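Local atomic coordinates of 2-aminomuconic 6-semialdehyde dehydrogenase (Pseudomonas sp., PDB entry 7BZV), a protein that catalyses the oxidation of 2-aminomuconic 6-semialdehyde, with NAD+ as cofactor, in the breakdown of 2-aminophenol, working as a tetramer. Residues V66-R71 and V196-G201; N74-R79 and A190-A195. All blocks are in the same frame, centred on the assembly; numbering follows the deposited sequence.

Contact 1: V66-R71 and V196-G201; sequences VDWLRR and VGIPPG
Trp68 lays its indole against the turn formed by Val196, Gly197 and Ile198, and the apolar part of the contact is built round this one flat ring. Ile198 brings the end of its chain over one face, its CD1 3.5 Å from CE3 of Trp68 and offset toward the rim. The six-membered ring points its far edge at the backbone: CZ3 of Trp68 lies 3.2 Å from Val196 O, close to the ring plane, and CH2 is 3.3 Å from Gly197 O, which approaches obliquely. A broad aromatic suits this place, since it offers a face to the isoleucine while its edge C-H groups, slightly positive, probably suit the carbonyls. With an alanine here, Ile198 CD1 would probably lose the face it rests on and a gap would open beside the carbonyls of Val196 and Gly197.

The polar part belongs to Arg71. Bends at chi2 and chi3 (-80°) swing the guanidinium across toward Val196, where NH2 meets Val196 O at 2.8 Å and NH1 the same oxygen at 3.3 Å; both hydrogen bonds are weak, being far from straight. A cation beside the carbonyl end of a helix is probably favoured electrostatically.

Gly197 has a positive phi (100°), and a side chain here would crowd the preceding carbonyl and point at Trp68. It is the C-prime residue of a Schellman motif, with Ile198 N bonded to Met193 O and Gly197 N to Glu194 O, which ends helix 184-196 and turns the chain toward strand 203-205 in a beta-alpha-beta crossover of the Rossmann-like domain of aldehyde dehydrogenases.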
loop_
_atom_site.group_PDB
_atom_site.type_symbol
_atom_site.label_atom_id
_atom_site.label_comp_id
_atom_site.label_asym_id
_atom_site.label_seq_id
_atom_site.Cartn_x
_atom_site.Cartn_y
_atom_site.Cartn_z
ATOM N N VAL B 66 13.688 10.897 12.115
ATOM C CA VAL B 66 13.292 11.818 11.061
ATOM C C VAL B 66 13.991 13.151 11.277
ATOM O O VAL B 66 14.657 13.684 10.376
ATOM C CB VAL B 66 11.759 11.980 11.026
ATOM C CG1 VAL B 66 11.401 13.164 10.109
ATOM C CG2 VAL B 66 11.057 10.694 10.523
ATOM N N ASP B 67 13.884 13.689 12.494
ATOM C CA ASP B 67 14.504 14.973 12.808
ATOM C C ASP B 67 16.030 14.909 12.685
ATOM O O ASP B 67 16.654 15.838 12.169
ATOM C CB ASP B 67 14.110 15.414 14.223
ATOM C CG ASP B 67 12.646 15.835 14.333
ATOM O OD1 ASP B 67 11.978 15.947 13.290
ATOM O OD2 ASP B 67 12.150 16.036 15.467
ATOM N N TRP B 68 16.655 13.841 13.189
ATOM C CA TRP B 68 18.107 13.718 13.053
ATOM C C TRP B 68 18.512 13.768 11.588
ATOM O O TRP B 68 19.456 14.466 11.214
ATOM C CB TRP B 68 18.595 12.402 13.673
ATOM C CG TRP B 68 18.786 12.374 15.160
ATOM C CD1 TRP B 68 18.142 11.560 16.053
ATOM C CD2 TRP B 68 19.705 13.152 15.916
ATOM N NE1 TRP B 68 18.583 11.812 17.329
ATOM C CE2 TRP B 68 19.557 12.772 17.272
ATOM C CE3 TRP B 68 20.637 14.136 15.583
ATOM C CZ2 TRP B 68 20.309 13.337 18.291
ATOM C CZ3 TRP B 68 21.383 14.693 16.593
ATOM C CH2 TRP B 68 21.204 14.305 17.932
ATOM N N LEU B 69 17.789 13.018 10.735
ATOM C CA LEU B 69 18.140 12.966 9.317
ATOM C C LEU B 69 18.053 14.355 8.702
ATOM O O LEU B 69 18.871 14.724 7.855
ATOM C CB LEU B 69 17.211 12.004 8.554
ATOM C CG LEU B 69 17.351 10.527 8.922
ATOM C CD1 LEU B 69 16.185 9.755 8.277
ATOM C CD2 LEU B 69 18.644 9.985 8.465
ATOM N N ARG B 70 17.048 15.131 9.111
ATOM C CA ARG B 70 16.907 16.491 8.602
ATOM C C ARG B 70 17.978 17.420 9.177
ATOM O O ARG B 70 18.472 18.306 8.478
ATOM C CB ARG B 70 15.492 16.992 8.904
ATOM C CG ARG B 70 14.455 16.356 8.006
ATOM C CD ARG B 70 12.988 16.624 8.462
ATOM N NE ARG B 70 12.024 15.989 7.564
ATOM C CZ ARG B 70 10.730 15.820 7.842
ATOM N NH1 ARG B 70 10.214 16.250 8.997
ATOM N NH2 ARG B 70 9.954 15.228 6.966
ATOM N N ARG B 71 18.353 17.238 10.450
ATOM C CA ARG B 71 19.426 18.061 11.012
ATOM C C ARG B 71 20.742 17.774 10.311
ATOM O O ARG B 71 21.527 18.693 10.048
ATOM C CB ARG B 71 19.548 17.816 12.514
ATOM C CG ARG B 71 18.231 18.007 13.238
ATOM C CD ARG B 71 18.397 18.847 14.470
ATOM N NE ARG B 71 18.914 18.076 15.595
ATOM C CZ ARG B 71 20.109 18.257 16.145
ATOM N NH1 ARG B 71 20.927 19.193 15.670
ATOM N NH2 ARG B 71 20.480 17.509 17.177
ATOM N N VAL B 196 26.088 17.913 14.658
ATOM C CA VAL B 196 24.676 17.958 15.020
ATOM C C VAL B 196 24.390 17.166 16.282
ATOM O O VAL B 196 23.286 17.257 16.828
ATOM C CB VAL B 196 23.759 17.448 13.894
ATOM C CG1 VAL B 196 23.957 18.271 12.641
ATOM C CG2 VAL B 196 24.018 15.987 13.606
ATOM N N GLY B 197 25.333 16.355 16.728
ATOM C CA GLY B 197 25.190 15.641 17.972
ATOM C C GLY B 197 24.760 14.200 17.857
ATOM O O GLY B 197 24.259 13.649 18.842
ATOM N N ILE B 198 24.939 13.569 16.702
ATOM C CA ILE B 198 24.663 12.142 16.582
ATOM C C ILE B 198 25.434 11.416 17.684
ATOM O O ILE B 198 26.631 11.658 17.862
ATOM C CB ILE B 198 25.041 11.629 15.183
ATOM C CG1 ILE B 198 24.090 12.212 14.127
ATOM C CG2 ILE B 198 25.075 10.109 15.164
ATOM C CD1 ILE B 198 22.680 11.626 14.156
ATOM N N PRO B 199 24.811 10.515 18.439
ATOM C CA PRO B 199 25.516 9.885 19.542
ATOM C C PRO B 199 26.787 9.156 19.063
ATOM O O PRO B 199 26.799 8.612 17.950
ATOM C CB PRO B 199 24.489 8.907 20.113
ATOM C CG PRO B 199 23.195 9.587 19.844
ATOM C CD PRO B 199 23.365 10.217 18.481
ATOM N N PRO B 200 27.824 9.163 19.877
ATOM C CA PRO B 200 29.053 8.455 19.458
ATOM C C PRO B 200 28.786 6.967 19.286
ATOM O O PRO B 200 27.970 6.370 19.996
ATOM C CB PRO B 200 30.045 8.742 20.601
ATOM C CG PRO B 200 29.201 9.150 21.777
ATOM C CD PRO B 200 27.969 9.821 21.185
ATOM N N GLY B 201 29.462 6.379 18.309
ATOM C CA GLY B 201 29.258 5.003 17.931
ATOM C C GLY B 201 28.205 4.801 16.859
ATOM O O GLY B 201 28.195 3.745 16.213
#

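Contact 2: N74-R79 and A190-A195; sequences NEMERR and AEVMEA
Glu75 holds CG anti to its backbone nitrogen (chi1 174°) and then bends at chi2, a shape that lays its methylene groups along Val192 while its carboxylate swings round toward Arg78. Val192 answers with CG1, likewise anti to the backbone nitrogen, and this methyl lies 3.5 Å from Glu75 CG. The two side chains slide past one another, the aliphatic stem of the acid serving as an apolar surface. Met76 meets the same methyl from another direction, its CG 4.2 Å from Val192 CG1. Its flexible thioether chain suits the buried position, where it also packs against Leu189, Ile107 and Phe110.

Segments 74-78 and 190-195, parts of helices 62-78 and 184-196, run at 122° between their N-to-C directions, with axes 9.8 Å apart at their closest. Helix 184-196 belongs to a beta-alpha-beta crossover in the Rossmann-like domain, following strand 173-177, and helix 62-78 packs against it on the face that carries Val192. The branched valine fills the space between the helices, and Ala195, about one turn on, leaves room for the Glu75 carboxylate; its methyl is 3.9 Å from Glu75 OE2.

Salt bridges accompany this apolar contact. Arg78 grips the Glu75 carboxylate side-on, NE to OE1 at 2.8 Å and NH2 to OE2 at 3.1 Å, both on the syn side, which fixes the rotation of the acid. Across the helices, Arg79 NH1 makes a salt bridge of 3.1 Å to the anti lone pair of Glu191 OE1, with a weaker bond from NH2 to the same oxygen. Guanidinium and carboxylate are nearly coplanar, 17° apart. Arg79 sits where helix 62-78 gives way to helix 80-91, and its strongest polar partner is Asp82 on that next helix, so its charge is shared between two acids.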
loop_
_atom_site.group_PDB
_atom_site.type_symbol
_atom_site.label_atom_id
_atom_site.label_comp_id
_atom_site.label_asym_id
_atom_site.label_seq_id
_atom_site.Cartn_x
_atom_site.Cartn_y
_atom_site.Cartn_z
ATOM N N ASN B 74 20.487 19.542 6.935
ATOM C CA ASN B 74 20.627 20.990 7.073
ATOM C C ASN B 74 22.087 21.377 7.298
ATOM O O ASN B 74 22.562 22.371 6.746
ATOM C CB ASN B 74 19.771 21.505 8.230
ATOM C CG ASN B 74 18.263 21.525 7.913
ATOM O OD1 ASN B 74 17.837 21.454 6.759
ATOM N ND2 ASN B 74 17.460 21.580 8.960
ATOM N N GLU B 75 22.819 20.601 8.111
ATOM C CA GLU B 75 24.221 20.922 8.350
ATOM C C GLU B 75 25.058 20.680 7.099
ATOM O O GLU B 75 25.947 21.476 6.785
ATOM C CB GLU B 75 24.744 20.121 9.538
ATOM C CG GLU B 75 26.234 20.261 9.793
ATOM C CD GLU B 75 26.670 21.667 10.198
ATOM O OE1 GLU B 75 25.849 22.609 10.170
ATOM O OE2 GLU B 75 27.856 21.829 10.534
ATOM N N MET B 76 24.779 19.604 6.351
ATOM C CA MET B 76 25.438 19.425 5.057
ATOM C C MET B 76 25.196 20.619 4.145
ATOM O O MET B 76 26.105 21.067 3.437
ATOM C CB MET B 76 24.942 18.153 4.368
ATOM C CG MET B 76 25.376 16.870 5.079
ATOM S SD MET B 76 24.664 15.414 4.276
ATOM C CE MET B 76 25.526 15.395 2.696
ATOM N N GLU B 77 23.959 21.106 4.094
ATOM C CA GLU B 77 23.676 22.246 3.232
ATOM C C GLU B 77 24.453 23.480 3.686
ATOM O O GLU B 77 25.015 24.204 2.865
ATOM C CB GLU B 77 22.186 22.522 3.231
ATOM C CG GLU B 77 21.690 23.401 2.105
ATOM C CD GLU B 77 20.216 23.151 1.877
ATOM O OE1 GLU B 77 19.450 23.490 2.803
ATOM O OE2 GLU B 77 19.838 22.582 0.822
ATOM N N ARG B 78 24.498 23.725 4.995
ATOM C CA ARG B 78 25.263 24.854 5.509
ATOM C C ARG B 78 26.727 24.755 5.119
ATOM O O ARG B 78 27.381 25.778 4.912
ATOM C CB ARG B 78 25.142 24.927 7.027
ATOM C CG ARG B 78 25.730 26.201 7.634
ATOM C CD ARG B 78 25.814 26.118 9.144
ATOM N NE ARG B 78 26.863 25.222 9.659
ATOM C CZ ARG B 78 28.164 25.514 9.683
ATOM N NH1 ARG B 78 28.602 26.672 9.202
ATOM N NH2 ARG B 78 29.026 24.635 10.181
ATOM N N ARG B 79 27.263 23.534 5.026
ATOM C CA ARG B 79 28.665 23.326 4.698
ATOM C C ARG B 79 28.860 22.847 3.273
ATOM O O ARG B 79 29.846 22.168 2.967
ATOM C CB ARG B 79 29.288 22.350 5.686
ATOM C CG ARG B 79 29.232 22.822 7.120
ATOM C CD ARG B 79 30.154 22.005 7.960
ATOM N NE ARG B 79 31.504 22.014 7.414
ATOM C CZ ARG B 79 32.450 21.156 7.756
ATOM N NH1 ARG B 79 32.199 20.210 8.645
ATOM N NH2 ARG B 79 33.648 21.246 7.205
ATOM N N ALA B 190 31.360 12.692 8.618
ATOM C CA ALA B 190 31.585 12.428 10.038
ATOM C C ALA B 190 31.640 13.720 10.850
ATOM O O ALA B 190 31.096 13.786 11.963
ATOM C CB ALA B 190 32.868 11.617 10.225
ATOM N N GLU B 191 32.293 14.758 10.320
ATOM C CA GLU B 191 32.285 16.041 11.016
ATOM C C GLU B 191 30.858 16.528 11.216
ATOM O O GLU B 191 30.506 17.033 12.287
ATOM C CB GLU B 191 33.112 17.074 10.245
ATOM C CG GLU B 191 34.601 16.717 10.161
ATOM C CD GLU B 191 35.457 17.804 9.490
ATOM O OE1 GLU B 191 34.936 18.893 9.169
ATOM O OE2 GLU B 191 36.664 17.571 9.293
ATOM N N VAL B 192 30.010 16.346 10.210
ATOM C CA VAL B 192 28.620 16.772 10.329
ATOM C C VAL B 192 27.901 15.971 11.405
ATOM O O VAL B 192 27.160 16.529 12.232
ATOM C CB VAL B 192 27.913 16.648 8.969
ATOM C CG1 VAL B 192 26.385 16.798 9.144
ATOM C CG2 VAL B 192 28.440 17.669 8.025
ATOM N N MET B 193 28.092 14.648 11.400
ATOM C CA MET B 193 27.461 13.831 12.419
ATOM C C MET B 193 27.848 14.327 13.805
ATOM O O MET B 193 27.012 14.469 14.693
ATOM C CB MET B 193 27.849 12.370 12.251
ATOM C CG MET B 193 27.494 11.861 10.862
ATOM S SD MET B 193 25.655 11.689 10.943
ATOM C CE MET B 193 25.483 11.264 9.146
ATOM N N GLU B 194 29.121 14.630 13.998
ATOM C CA GLU B 194 29.580 15.104 15.294
ATOM C C GLU B 194 28.980 16.463 15.603
ATOM O O GLU B 194 28.584 16.715 16.743
ATOM C CB GLU B 194 31.111 15.149 15.285
ATOM C CG GLU B 194 31.724 15.865 16.459
ATOM C CD GLU B 194 33.227 15.947 16.311
ATOM O OE1 GLU B 194 33.698 16.599 15.352
ATOM O OE2 GLU B 194 33.932 15.328 17.129
ATOM N N ALA B 195 28.886 17.345 14.595
ATOM C CA ALA B 195 28.404 18.706 14.845
ATOM C C ALA B 195 26.946 18.723 15.288
ATOM O O ALA B 195 26.582 19.475 16.198
ATOM C CB ALA B 195 28.578 19.579 13.607
#

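Overall arrangement
Contacts 1 and 2 have centres about 10 Å apart and are neighbours along helix 62-78, which supplies the first segment of both; contact 2 sets it against helix 184-196 and contact 1 against the loop that follows. In chain order the segments run 66-71, 74-79, 190-195, 196-201, so contact 2 lies within the span of contact 1. The two meet directly, with Val196 CG1 packed on Glu75 CB. Together they fasten an N-terminal helix to the Rossmann-like part of the aldehyde dehydrogenase fold. Arg70, on the same helix, bridges Asp115 of its own chain and Asp115 of the second subunit, which places the region near a subunit interface of the tetramer required for NAD+ binding.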